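Local coordinates for glycosyl hydrolase, family 8 (Clostridium perfringens, PDB 3REN), which acts as an alpha-amylase, probably hydrolysing alpha-1,4-glucosidic bonds, and is built on an (alpha/alpha)6-barrel, at residues N202-I205 against L211-K214; L233-I238 against Y286-L291; V266-G271 against D275-I280. All coordinates share one frame; numbering follows the deposited sequence.

Interaction 1 of 3, residues N202-I205 against L211-K214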
ATOM      1  N   ASN A 202      -4.610  -6.493 -19.809  1.00 18.70           N
ATOM      2  CA  ASN A 202      -5.557  -7.515 -20.199  1.00 18.76           C
ATOM      3  C   ASN A 202      -6.579  -7.849 -19.108  1.00 18.56           C
ATOM      4  O   ASN A 202      -7.449  -8.721 -19.294  1.00 18.07           O
ATOM      5  CB  ASN A 202      -4.832  -8.791 -20.656  1.00 18.67           C
ATOM      6  CG  ASN A 202      -4.099  -8.599 -21.999  1.00 20.96           C
ATOM      7  OD1 ASN A 202      -4.693  -8.175 -22.973  1.00 19.73           O
ATOM      8  ND2 ASN A 202      -2.809  -8.904 -22.030  1.00 24.54           N
ATOM      9  N   GLY A 203      -6.502  -7.157 -17.980  1.00 18.22           N
ATOM     10  CA  GLY A 203      -7.382  -7.473 -16.873  1.00 17.13           C
ATOM     11  C   GLY A 203      -8.449  -6.448 -16.549  1.00 18.14           C
ATOM     12  O   GLY A 203      -8.979  -6.448 -15.426  1.00 17.84           O
ATOM     13  N   LYS A 204      -8.811  -5.586 -17.498  1.00 18.49           N
ATOM     14  CA  LYS A 204      -9.970  -4.704 -17.275  1.00 19.61           C
ATOM     15  C   LYS A 204     -11.228  -5.503 -17.048  1.00 19.97           C
ATOM     16  O   LYS A 204     -11.398  -6.567 -17.643  1.00 20.53           O
ATOM     17  CB  LYS A 204     -10.234  -3.772 -18.448  1.00 20.54           C
ATOM     18  CG  LYS A 204      -9.294  -2.585 -18.558  1.00 20.62           C
ATOM     19  CD  LYS A 204      -9.571  -1.526 -17.535  1.00 21.85           C
ATOM     20  CE  LYS A 204      -8.837  -0.241 -17.920  1.00 24.54           C
ATOM     21  NZ  LYS A 204      -8.942   0.813 -16.855  1.00 27.18           N
ATOM     22  N   ILE A 205     -12.118  -4.980 -16.213  1.00 19.79           N
ATOM     23  CA  ILE A 205     -13.321  -5.706 -15.851  1.00 20.31           C
ATOM     24  C   ILE A 205     -14.301  -5.592 -17.016  1.00 21.24           C
ATOM     25  O   ILE A 205     -14.707  -6.606 -17.556  1.00 21.11           O
ATOM     26  CB  ILE A 205     -13.985  -5.187 -14.553  1.00 20.07           C
ATOM     27  CG1 ILE A 205     -13.117  -5.457 -13.322  1.00 17.75           C
ATOM     28  CG2 ILE A 205     -15.406  -5.824 -14.374  1.00 19.98           C
ATOM     29  CD1 ILE A 205     -12.928  -6.923 -12.986  1.00 14.28           C
ATOM     30  N   LEU A 211     -12.470  -0.930 -14.208  1.00 14.27           N
ATOM     31  CA  LEU A 211     -11.576  -1.235 -13.103  1.00 15.22           C
ATOM     32  C   LEU A 211     -10.831  -2.539 -13.434  1.00 15.30           C
ATOM     33  O   LEU A 211     -10.798  -2.952 -14.598  1.00 15.86           O
ATOM     34  CB  LEU A 211     -12.381  -1.316 -11.801  1.00 15.31           C
ATOM     35  CG  LEU A 211     -13.106  -0.009 -11.459  1.00 15.88           C
ATOM     36  CD1 LEU A 211     -13.945  -0.205 -10.196  1.00 16.72           C
ATOM     37  CD2 LEU A 211     -12.188   1.222 -11.327  1.00 14.89           C
ATOM     38  N   TYR A 212     -10.256  -3.204 -12.434  1.00 14.60           N
ATOM     39  CA  TYR A 212      -9.385  -4.314 -12.709  1.00 13.76           C
ATOM     40  C   TYR A 212      -9.774  -5.581 -12.007  1.00 13.58           C
ATOM     41  O   TYR A 212     -10.308  -5.547 -10.891  1.00 13.16           O
ATOM     42  CB  TYR A 212      -7.937  -3.971 -12.352  1.00 12.99           C
ATOM     43  CG  TYR A 212      -7.367  -2.999 -13.311  1.00 13.01           C
ATOM     44  CD1 TYR A 212      -6.946  -3.413 -14.562  1.00 11.84           C
ATOM     45  CD2 TYR A 212      -7.332  -1.631 -13.006  1.00 15.01           C
ATOM     46  CE1 TYR A 212      -6.437  -2.507 -15.483  1.00 15.00           C
ATOM     47  CE2 TYR A 212      -6.782  -0.725 -13.905  1.00 17.15           C
ATOM     48  CZ  TYR A 212      -6.325  -1.184 -15.141  1.00 17.66           C
ATOM     49  OH  TYR A 212      -5.792  -0.313 -16.072  1.00 21.57           O
ATOM     50  N   ARG A 213      -9.456  -6.696 -12.666  1.00 13.03           N
ATOM     51  CA  ARG A 213      -9.536  -8.013 -12.033  1.00 13.73           C
ATOM     52  C   ARG A 213      -8.644  -8.049 -10.813  1.00 13.56           C
ATOM     53  O   ARG A 213      -7.620  -7.352 -10.756  1.00 15.13           O
ATOM     54  CB  ARG A 213      -9.080  -9.136 -12.995  1.00 12.99           C
ATOM     55  CG  ARG A 213     -10.079  -9.480 -14.104  1.00 15.35           C
ATOM     56  CD  ARG A 213     -11.238 -10.298 -13.570  1.00 14.90           C
ATOM     57  NE  ARG A 213     -12.429 -10.169 -14.411  1.00 17.73           N
ATOM     58  CZ  ARG A 213     -13.671 -10.456 -14.001  1.00 17.54           C
ATOM     59  NH1 ARG A 213     -13.899 -10.899 -12.766  1.00 15.79           N
ATOM     60  NH2 ARG A 213     -14.684 -10.273 -14.828  1.00 18.06           N
ATOM     61  N   LYS A 214      -9.025  -8.855  -9.865  1.00 14.05           N
ATOM     62  CA  LYS A 214      -8.243  -9.143  -8.696  1.00 14.83           C
ATOM     63  C   LYS A 214      -6.991 -10.036  -8.848  1.00 14.71           C
ATOM     64  O   LYS A 214      -5.954  -9.658  -8.405  1.00 13.83           O
ATOM     65  CB  LYS A 214      -9.125  -9.684  -7.573  1.00 14.62           C
ATOM     66  CG  LYS A 214      -8.463  -9.630  -6.269  1.00 18.64           C
ATOM     67  CD  LYS A 214      -8.933 -10.564  -5.229  1.00 25.43           C
ATOM     68  CE  LYS A 214     -10.398 -10.578  -5.132  1.00 26.71           C
TER
HETATM   69  O   HOH W   1     -14.227  -9.120 -17.388  1.00 19.24           O
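In Ile-205 the branch CG1 is anti to the carbonyl carbon (chi1 -67°), and a second bend puts CD1 against Arg-213. The Arg-213 chain is itself bent at chi2 (-76°), which lays its guanidinium beside that methyl: CD1 of Ile-205 sits over one face, 3.6 Å from NE of Arg-213 and offset toward the rim. A water in the guanidinium plane accepts from NH2 of Arg-213 at 2.8 Å and donates to O of Ile-205, while NH1 is held by Asp-224 and the carbonyl of Glu-226. The two backbones are joined by two bonds, a nearly straight one from N of Arg-213 to O of Gly-203 (2.8 Å) and one from N of Ile-205 to O of Leu-211 (2.9 Å), the latter donor lying above the carbonyl plane. The Lys-204 chain passes obliquely by the Tyr-212 ring; its CD comes 3.9 Å from CE1 of Tyr-212, but NZ makes only a weak bond to OH, its firmer partner being O of Pro-210. The Tyr-212 hydroxyl is hydrogen-bonded to Glu-248. Lys-204 and Tyr-212 form a single antiparallel bridge, a non-hydrogen-bonded pair that pinches together the loop joining helix 188-201 to strand 215-217 in this (alpha/alpha)6-barrel.

Interaction 2 of 3, residues L233-I238 against Y286-L291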
ATOM      1  N   LEU A 233      -8.273  -2.714  -4.129  1.00 10.38           N
ATOM      2  CA  LEU A 233      -7.248  -3.288  -4.944  1.00 11.48           C
ATOM      3  C   LEU A 233      -7.145  -2.609  -6.286  1.00 10.64           C
ATOM      4  O   LEU A 233      -6.102  -2.403  -6.728  1.00 11.81           O
ATOM      5  CB  LEU A 233      -7.396  -4.777  -5.092  1.00 12.21           C
ATOM      6  CG  LEU A 233      -6.849  -5.688  -4.013  1.00 16.38           C
ATOM      7  CD1 LEU A 233      -6.795  -5.140  -2.637  1.00 16.76           C
ATOM      8  CD2 LEU A 233      -7.476  -7.051  -4.058  1.00 15.65           C
ATOM      9  N   SER A 234      -8.258  -2.254  -6.899  1.00 10.19           N
ATOM     10  CA  SER A 234      -8.157  -1.545  -8.196  1.00 11.03           C
ATOM     11  C   SER A 234      -7.524  -0.138  -8.048  1.00 11.81           C
ATOM     12  O   SER A 234      -6.803   0.309  -8.925  1.00 12.37           O
ATOM     13  CB  SER A 234      -9.527  -1.429  -8.871  1.00 10.65           C
ATOM     14  OG  SER A 234      -9.922  -2.688  -9.424  1.00 15.46           O
ATOM     15  N   THR A 235      -7.822   0.567  -6.957  1.00 11.11           N
ATOM     16  CA  THR A 235      -7.146   1.832  -6.710  1.00 11.14           C
ATOM     17  C   THR A 235      -5.624   1.674  -6.589  1.00 11.19           C
ATOM     18  O   THR A 235      -4.870   2.550  -7.059  1.00 11.42           O
ATOM     19  CB  THR A 235      -7.727   2.646  -5.526  1.00 11.69           C
ATOM     20  OG1 THR A 235      -7.473   1.983  -4.270  1.00  9.76           O
ATOM     21  CG2 THR A 235      -9.220   2.853  -5.743  1.00 11.58           C
ATOM     22  N   ILE A 236      -5.174   0.567  -5.995  1.00 10.88           N
ATOM     23  CA  ILE A 236      -3.736   0.330  -5.907  1.00 11.65           C
ATOM     24  C   ILE A 236      -3.198   0.157  -7.334  1.00 11.90           C
ATOM     25  O   ILE A 236      -2.211   0.808  -7.716  1.00 12.62           O
ATOM     26  CB  ILE A 236      -3.389  -0.875  -5.006  1.00 11.76           C
ATOM     27  CG1 ILE A 236      -3.751  -0.559  -3.557  1.00 10.43           C
ATOM     28  CG2 ILE A 236      -1.831  -1.218  -5.087  1.00 12.73           C
ATOM     29  CD1 ILE A 236      -3.902  -1.768  -2.669  1.00 11.55           C
ATOM     30  N   VAL A 237      -3.850  -0.689  -8.133  1.00 11.77           N
ATOM     31  CA  VAL A 237      -3.387  -0.920  -9.520  1.00 11.52           C
ATOM     32  C   VAL A 237      -3.349   0.409 -10.296  1.00 13.44           C
ATOM     33  O   VAL A 237      -2.382   0.707 -11.023  1.00 14.16           O
ATOM     34  CB  VAL A 237      -4.313  -1.900 -10.265  1.00 11.03           C
ATOM     35  CG1 VAL A 237      -3.977  -1.929 -11.738  1.00  9.00           C
ATOM     36  CG2 VAL A 237      -4.249  -3.320  -9.642  1.00  9.37           C
ATOM     37  N   ILE A 238      -4.412   1.202 -10.168  1.00 13.54           N
ATOM     38  CA  ILE A 238      -4.505   2.494 -10.878  1.00 13.23           C
ATOM     39  C   ILE A 238      -3.399   3.440 -10.467  1.00 13.57           C
ATOM     40  O   ILE A 238      -2.735   4.010 -11.345  1.00 13.51           O
ATOM     41  CB  ILE A 238      -5.889   3.160 -10.676  1.00 13.79           C
ATOM     42  CG1 ILE A 238      -6.968   2.312 -11.377  1.00 12.91           C
ATOM     43  CG2 ILE A 238      -5.879   4.607 -11.147  1.00 11.13           C
ATOM     44  CD1 ILE A 238      -8.404   2.596 -10.893  1.00 11.11           C
ATOM     45  N   TYR A 286      -9.981   5.906   0.375  1.00 11.18           N
ATOM     46  CA  TYR A 286      -9.878   7.382   0.237  1.00 11.75           C
ATOM     47  C   TYR A 286      -8.449   7.879   0.093  1.00 11.59           C
ATOM     48  O   TYR A 286      -8.190   8.792  -0.689  1.00 11.94           O
ATOM     49  CB  TYR A 286     -10.599   8.105   1.382  1.00 10.78           C
ATOM     50  CG  TYR A 286     -12.108   7.946   1.287  1.00 11.54           C
ATOM     51  CD1 TYR A 286     -12.784   8.256   0.098  1.00 11.49           C
ATOM     52  CD2 TYR A 286     -12.844   7.456   2.360  1.00  8.09           C
ATOM     53  CE1 TYR A 286     -14.178   8.111  -0.025  1.00 10.67           C
ATOM     54  CE2 TYR A 286     -14.255   7.306   2.262  1.00 11.54           C
ATOM     55  CZ  TYR A 286     -14.902   7.639   1.062  1.00 13.04           C
ATOM     56  OH  TYR A 286     -16.266   7.504   0.951  1.00 11.52           O
ATOM     57  N   SER A 287      -7.528   7.263   0.842  1.00 11.14           N
ATOM     58  CA  SER A 287      -6.092   7.540   0.695  1.00 12.29           C
ATOM     59  C   SER A 287      -5.601   7.363  -0.699  1.00 12.16           C
ATOM     60  O   SER A 287      -4.905   8.237  -1.210  1.00 12.66           O
ATOM     61  CB  SER A 287      -5.260   6.654   1.629  1.00 12.96           C
ATOM     62  OG  SER A 287      -5.535   6.993   2.978  1.00 16.11           O
ATOM     63  N   ASN A 288      -5.953   6.238  -1.337  1.00 12.66           N
ATOM     64  CA  ASN A 288      -5.477   5.978  -2.672  1.00 13.24           C
ATOM     65  C   ASN A 288      -6.065   6.938  -3.696  1.00 13.31           C
ATOM     66  O   ASN A 288      -5.374   7.367  -4.626  1.00 13.85           O
ATOM     67  CB  ASN A 288      -5.794   4.516  -3.062  1.00 13.43           C
ATOM     68  CG  ASN A 288      -4.769   3.541  -2.499  1.00 17.97           C
ATOM     69  OD1 ASN A 288      -3.695   3.948  -2.087  1.00 20.38           O
ATOM     70  ND2 ASN A 288      -5.103   2.253  -2.469  1.00 22.60           N
ATOM     71  N   VAL A 289      -7.356   7.257  -3.530  1.00 12.90           N
ATOM     72  CA  VAL A 289      -8.036   8.188  -4.426  1.00 12.40           C
ATOM     73  C   VAL A 289      -7.364   9.564  -4.332  1.00 12.74           C
ATOM     74  O   VAL A 289      -7.104  10.215  -5.349  1.00 12.21           O
ATOM     75  CB  VAL A 289      -9.540   8.283  -4.073  1.00 13.16           C
ATOM     76  CG1 VAL A 289     -10.213   9.349  -4.923  1.00 13.01           C
ATOM     77  CG2 VAL A 289     -10.245   6.937  -4.295  1.00 11.52           C
ATOM     78  N   ALA A 290      -7.050   9.994  -3.104  1.00 12.29           N
ATOM     79  CA  ALA A 290      -6.294  11.234  -2.873  1.00 12.83           C
ATOM     80  C   ALA A 290      -4.911  11.188  -3.505  1.00 13.80           C
ATOM     81  O   ALA A 290      -4.465  12.178  -4.077  1.00 13.95           O
ATOM     82  CB  ALA A 290      -6.181  11.526  -1.355  1.00 12.73           C
ATOM     83  N   LEU A 291      -4.218  10.052  -3.400  1.00 13.90           N
ATOM     84  CA  LEU A 291      -2.865   9.954  -4.032  1.00 14.21           C
ATOM     85  C   LEU A 291      -2.923   9.994  -5.570  1.00 14.07           C
ATOM     86  O   LEU A 291      -2.040  10.563  -6.243  1.00 13.75           O
ATOM     87  CB  LEU A 291      -2.126   8.703  -3.557  1.00 13.68           C
ATOM     88  CG  LEU A 291      -1.714   8.869  -2.097  1.00 16.95           C
ATOM     89  CD1 LEU A 291      -1.447   7.517  -1.498  1.00 15.98           C
ATOM     90  CD2 LEU A 291      -0.495   9.834  -1.972  1.00 14.83           C
TER
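This is a buried helix-helix contact within the (alpha/alpha)6-barrel, between helix 231-243 and helix 283-296, and it turns on one polar pair, Thr-235 and Asn-288. The two segments run in nearly the same direction, 23° apart, with their axes 9.3 Å from each other at closest. Helix 249-262 comes between them in sequence, so the like direction is consistent with the alternating up-and-down order of such a barrel. Thr-235 and Asn-288 point toward each other's helix and their backbones come together there, CA to CA 6.0 Å. OG1 of Thr-235 lies between its backbone N and carbonyl carbon (chi1 68°), and from there it does two jobs: it receives the Asn-288 amide and also bonds to O of Leu-232, one turn back on its own helix. The polar oxygen is therefore satisfied in the core. Around it the packing is close, CB of Thr-235 meeting CB of Asn-288 at 3.6 Å, whereas CG2 of Thr-235 and CG2 of Val-289 only graze at 4.5 Å. CG1 of Ile-236 presses on ND2 of Asn-288 at 3.3 Å. That same ND2 gives its hydrogen to OG1 of Thr-235 over 3.0 Å, with the acceptor close to the amide plane.

Interaction 3 of 3, residues V266-G271 against D275-I280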
ATOM      1  N   VAL A 266     -17.143   2.932  -1.811  1.00 11.95           N
ATOM      2  CA  VAL A 266     -17.260   1.767  -0.950  1.00 12.23           C
ATOM      3  C   VAL A 266     -16.350   0.601  -1.416  1.00 12.44           C
ATOM      4  O   VAL A 266     -15.646   0.722  -2.420  1.00 11.05           O
ATOM      5  CB  VAL A 266     -18.731   1.274  -0.847  1.00 13.68           C
ATOM      6  CG1 VAL A 266     -19.563   2.230   0.027  1.00 11.98           C
ATOM      7  CG2 VAL A 266     -19.360   1.135  -2.217  1.00 11.59           C
ATOM      8  N   ALA A 267     -16.386  -0.514  -0.681  1.00 12.60           N
ATOM      9  CA  ALA A 267     -15.410  -1.622  -0.854  1.00 13.12           C
ATOM     10  C   ALA A 267     -15.544  -2.419  -2.135  1.00 12.38           C
ATOM     11  O   ALA A 267     -14.555  -2.957  -2.645  1.00 12.09           O
ATOM     12  CB  ALA A 267     -15.456  -2.580   0.368  1.00 13.44           C
ATOM     13  N   THR A 268     -16.771  -2.558  -2.631  1.00 12.39           N
ATOM     14  CA  THR A 268     -17.046  -3.369  -3.820  1.00 12.85           C
ATOM     15  C   THR A 268     -18.146  -2.778  -4.739  1.00 13.32           C
ATOM     16  O   THR A 268     -19.109  -2.120  -4.260  1.00 12.07           O
ATOM     17  CB  THR A 268     -17.450  -4.881  -3.476  1.00 14.51           C
ATOM     18  OG1 THR A 268     -18.711  -4.943  -2.804  1.00 15.03           O
ATOM     19  CG2 THR A 268     -16.385  -5.628  -2.625  1.00 15.56           C
ATOM     20  N   TYR A 269     -18.010  -3.040  -6.041  1.00 11.70           N
ATOM     21  CA  TYR A 269     -18.995  -2.634  -7.038  1.00 12.39           C
ATOM     22  C   TYR A 269     -19.276  -3.817  -7.968  1.00 13.72           C
ATOM     23  O   TYR A 269     -18.421  -4.687  -8.156  1.00 13.17           O
ATOM     24  CB  TYR A 269     -18.443  -1.477  -7.866  1.00 12.70           C
ATOM     25  CG  TYR A 269     -18.276  -0.228  -7.023  1.00 11.85           C
ATOM     26  CD1 TYR A 269     -19.343   0.633  -6.831  1.00 11.20           C
ATOM     27  CD2 TYR A 269     -17.075   0.049  -6.389  1.00 10.46           C
ATOM     28  CE1 TYR A 269     -19.228   1.760  -6.068  1.00 10.54           C
ATOM     29  CE2 TYR A 269     -16.931   1.168  -5.621  1.00 12.28           C
ATOM     30  CZ  TYR A 269     -18.027   2.023  -5.447  1.00 13.02           C
ATOM     31  OH  TYR A 269     -17.938   3.154  -4.679  1.00  7.58           O
ATOM     32  N   ASN A 270     -20.469  -3.858  -8.549  1.00 13.97           N
ATOM     33  CA  ASN A 270     -20.791  -4.928  -9.485  1.00 13.92           C
ATOM     34  C   ASN A 270     -20.052  -4.687 -10.799  1.00 13.68           C
ATOM     35  O   ASN A 270     -20.062  -3.569 -11.303  1.00 14.09           O
ATOM     36  CB  ASN A 270     -22.315  -4.979  -9.713  1.00 14.13           C
ATOM     37  CG  ASN A 270     -22.688  -6.007 -10.766  1.00 16.56           C
ATOM     38  OD1 ASN A 270     -22.666  -5.713 -11.959  1.00 19.51           O
ATOM     39  ND2 ASN A 270     -22.908  -7.232 -10.335  1.00 17.58           N
ATOM     40  N   GLY A 271     -19.396  -5.712 -11.341  1.00 13.83           N
ATOM     41  CA  GLY A 271     -18.538  -5.576 -12.542  1.00 15.75           C
ATOM     42  C   GLY A 271     -19.280  -5.261 -13.847  1.00 16.94           C
ATOM     43  O   GLY A 271     -18.693  -4.757 -14.784  1.00 17.26           O
ATOM     44  N   ASP A 275     -22.985  -0.744  -9.894  1.00 15.12           N
ATOM     45  CA  ASP A 275     -23.663  -0.468  -8.618  1.00 15.14           C
ATOM     46  C   ASP A 275     -22.785  -0.869  -7.432  1.00 14.79           C
ATOM     47  O   ASP A 275     -22.141  -1.932  -7.462  1.00 14.57           O
ATOM     48  CB  ASP A 275     -24.922  -1.306  -8.488  1.00 15.74           C
ATOM     49  CG  ASP A 275     -26.070  -0.827  -9.401  1.00 20.74           C
ATOM     50  OD1 ASP A 275     -26.070   0.349  -9.853  1.00 20.00           O
ATOM     51  OD2 ASP A 275     -26.977  -1.663  -9.626  1.00 23.97           O
ATOM     52  N   ALA A 276     -22.784  -0.030  -6.400  1.00 13.60           N
ATOM     53  CA  ALA A 276     -22.256  -0.391  -5.110  1.00 14.31           C
ATOM     54  C   ALA A 276     -22.820  -1.744  -4.699  1.00 14.33           C
ATOM     55  O   ALA A 276     -24.015  -2.011  -4.875  1.00 14.75           O
ATOM     56  CB  ALA A 276     -22.638   0.650  -4.075  1.00 13.74           C
ATOM     57  N   THR A 277     -21.963  -2.591  -4.150  1.00 13.53           N
ATOM     58  CA  THR A 277     -22.403  -3.875  -3.624  1.00 14.07           C
ATOM     59  C   THR A 277     -21.943  -4.038  -2.192  1.00 14.97           C
ATOM     60  O   THR A 277     -22.025  -5.132  -1.632  1.00 13.95           O
ATOM     61  CB  THR A 277     -21.929  -5.077  -4.471  1.00 14.25           C
ATOM     62  OG1 THR A 277     -20.537  -4.927  -4.802  1.00 14.89           O
ATOM     63  CG2 THR A 277     -22.708  -5.163  -5.777  1.00 14.76           C
ATOM     64  N   SER A 278     -21.488  -2.931  -1.591  1.00 15.98           N
ATOM     65  CA  SER A 278     -21.063  -2.923  -0.200  1.00 17.04           C
ATOM     66  C   SER A 278     -21.491  -1.603   0.407  1.00 16.84           C
ATOM     67  O   SER A 278     -21.685  -0.648  -0.310  1.00 16.99           O
ATOM     68  CB  SER A 278     -19.519  -3.048  -0.101  1.00 17.06           C
ATOM     69  OG  SER A 278     -19.095  -2.951   1.258  1.00 17.31           O
ATOM     70  N   GLN A 279     -21.625  -1.544   1.720  1.00 17.56           N
ATOM     71  CA  GLN A 279     -21.792  -0.245   2.386  1.00 19.38           C
ATOM     72  C   GLN A 279     -20.521   0.213   3.096  1.00 18.88           C
ATOM     73  O   GLN A 279     -20.513   1.247   3.789  1.00 19.12           O
ATOM     74  CB  GLN A 279     -22.900  -0.331   3.423  1.00 20.00           C
ATOM     75  CG  GLN A 279     -24.283  -0.194   2.848  1.00 26.31           C
ATOM     76  CD  GLN A 279     -25.332  -0.463   3.925  1.00 31.85           C
ATOM     77  OE1 GLN A 279     -25.566  -1.618   4.306  1.00 33.15           O
ATOM     78  NE2 GLN A 279     -25.942   0.606   4.438  1.00 31.64           N
ATOM     79  N   ILE A 280     -19.457  -0.556   2.939  1.00 18.84           N
ATOM     80  CA  ILE A 280     -18.254  -0.339   3.734  1.00 19.12           C
ATOM     81  C   ILE A 280     -17.343   0.685   3.065  1.00 18.18           C
ATOM     82  O   ILE A 280     -16.945   0.507   1.916  1.00 16.77           O
ATOM     83  CB  ILE A 280     -17.491  -1.675   3.992  1.00 19.72           C
ATOM     84  CG1 ILE A 280     -18.412  -2.715   4.672  1.00 20.44           C
ATOM     85  CG2 ILE A 280     -16.191  -1.446   4.824  1.00 21.34           C
ATOM     86  CD1 ILE A 280     -19.210  -2.228   5.901  1.00 27.84           C
TER
HETATM   87  O   HOH W   2     -19.050  -6.821  -1.002  1.00 28.25           O
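Val-266 and Tyr-269 pack against Ala-276 on the close side of a hairpin-like turn-back, while Thr-268 and Thr-277 meet on its watery side. The chain reverses through 272-274, and a single antiparallel bridge joins Tyr-269 to Ala-276 as a non-hydrogen-bonded pair, CA to CA 4.4 Å. Two backbone bonds flank it, from N of Thr-277 to O of Thr-268 (2.9 Å) and from N of Asn-270 to O of Asp-275 (2.8 Å). Strand 268-270 pairs along its other edge with strand 228-230.

On the packed side, the methyl of Ala-276 touches both CG2 of Val-266, at 3.8 Å, and CE1 of Tyr-269, at 4.1 Å. The Tyr-269 OH accepts from the backbone N of Val-266, and the ring also makes edge-to-face contacts with Trp-254 and Phe-231. CB of Val-266 also rests on O of Ile-280 at 3.4 Å. There the chain is less firmly tied, since the bond from N of Ala-267 to O of Ile-280 is weak and bent, with an N-H...O angle of 120°. Ser-278 turns the backbone just before this point: with OG anti to its own N (chi1 176°), it accepts from N of Ile-280, an ST turn.

On the opposite side the apolar packing is thin: Thr-277 is exposed, and its CG2 only brushes CB of Asn-270. Two hydroxyls and a water hold this side instead. The Thr-268 and Thr-277 side chains cross at about a right angle, their hydroxyls OG1 to OG1 hydrogen-bonded at 2.7 Å, and a water sits 2.6 Å from OG1 of Thr-268.

In the fold
Interaction 1 closes before interaction 2 opens, while interaction 3 is nested in the chain between the two helices of interaction 2. The helix pair lies deepest, its centre about 9 Å from that of the chain, against about 18 and 20 Å for interactions 1 and 3. Helix 231-243 ties the first two together: N of Tyr-212 probably bonds to OG of Ser-234 at 3.1 Å, and CD2 of Tyr-212 packs on CG1 of Val-237 at 3.6 Å. Interactions 1 and 3 touch through CG2 of Ile-205 and O of Gly-271, 3.5 Å apart. Interactions 2 and 3 do not touch; their nearest atoms are about 5 Å apart.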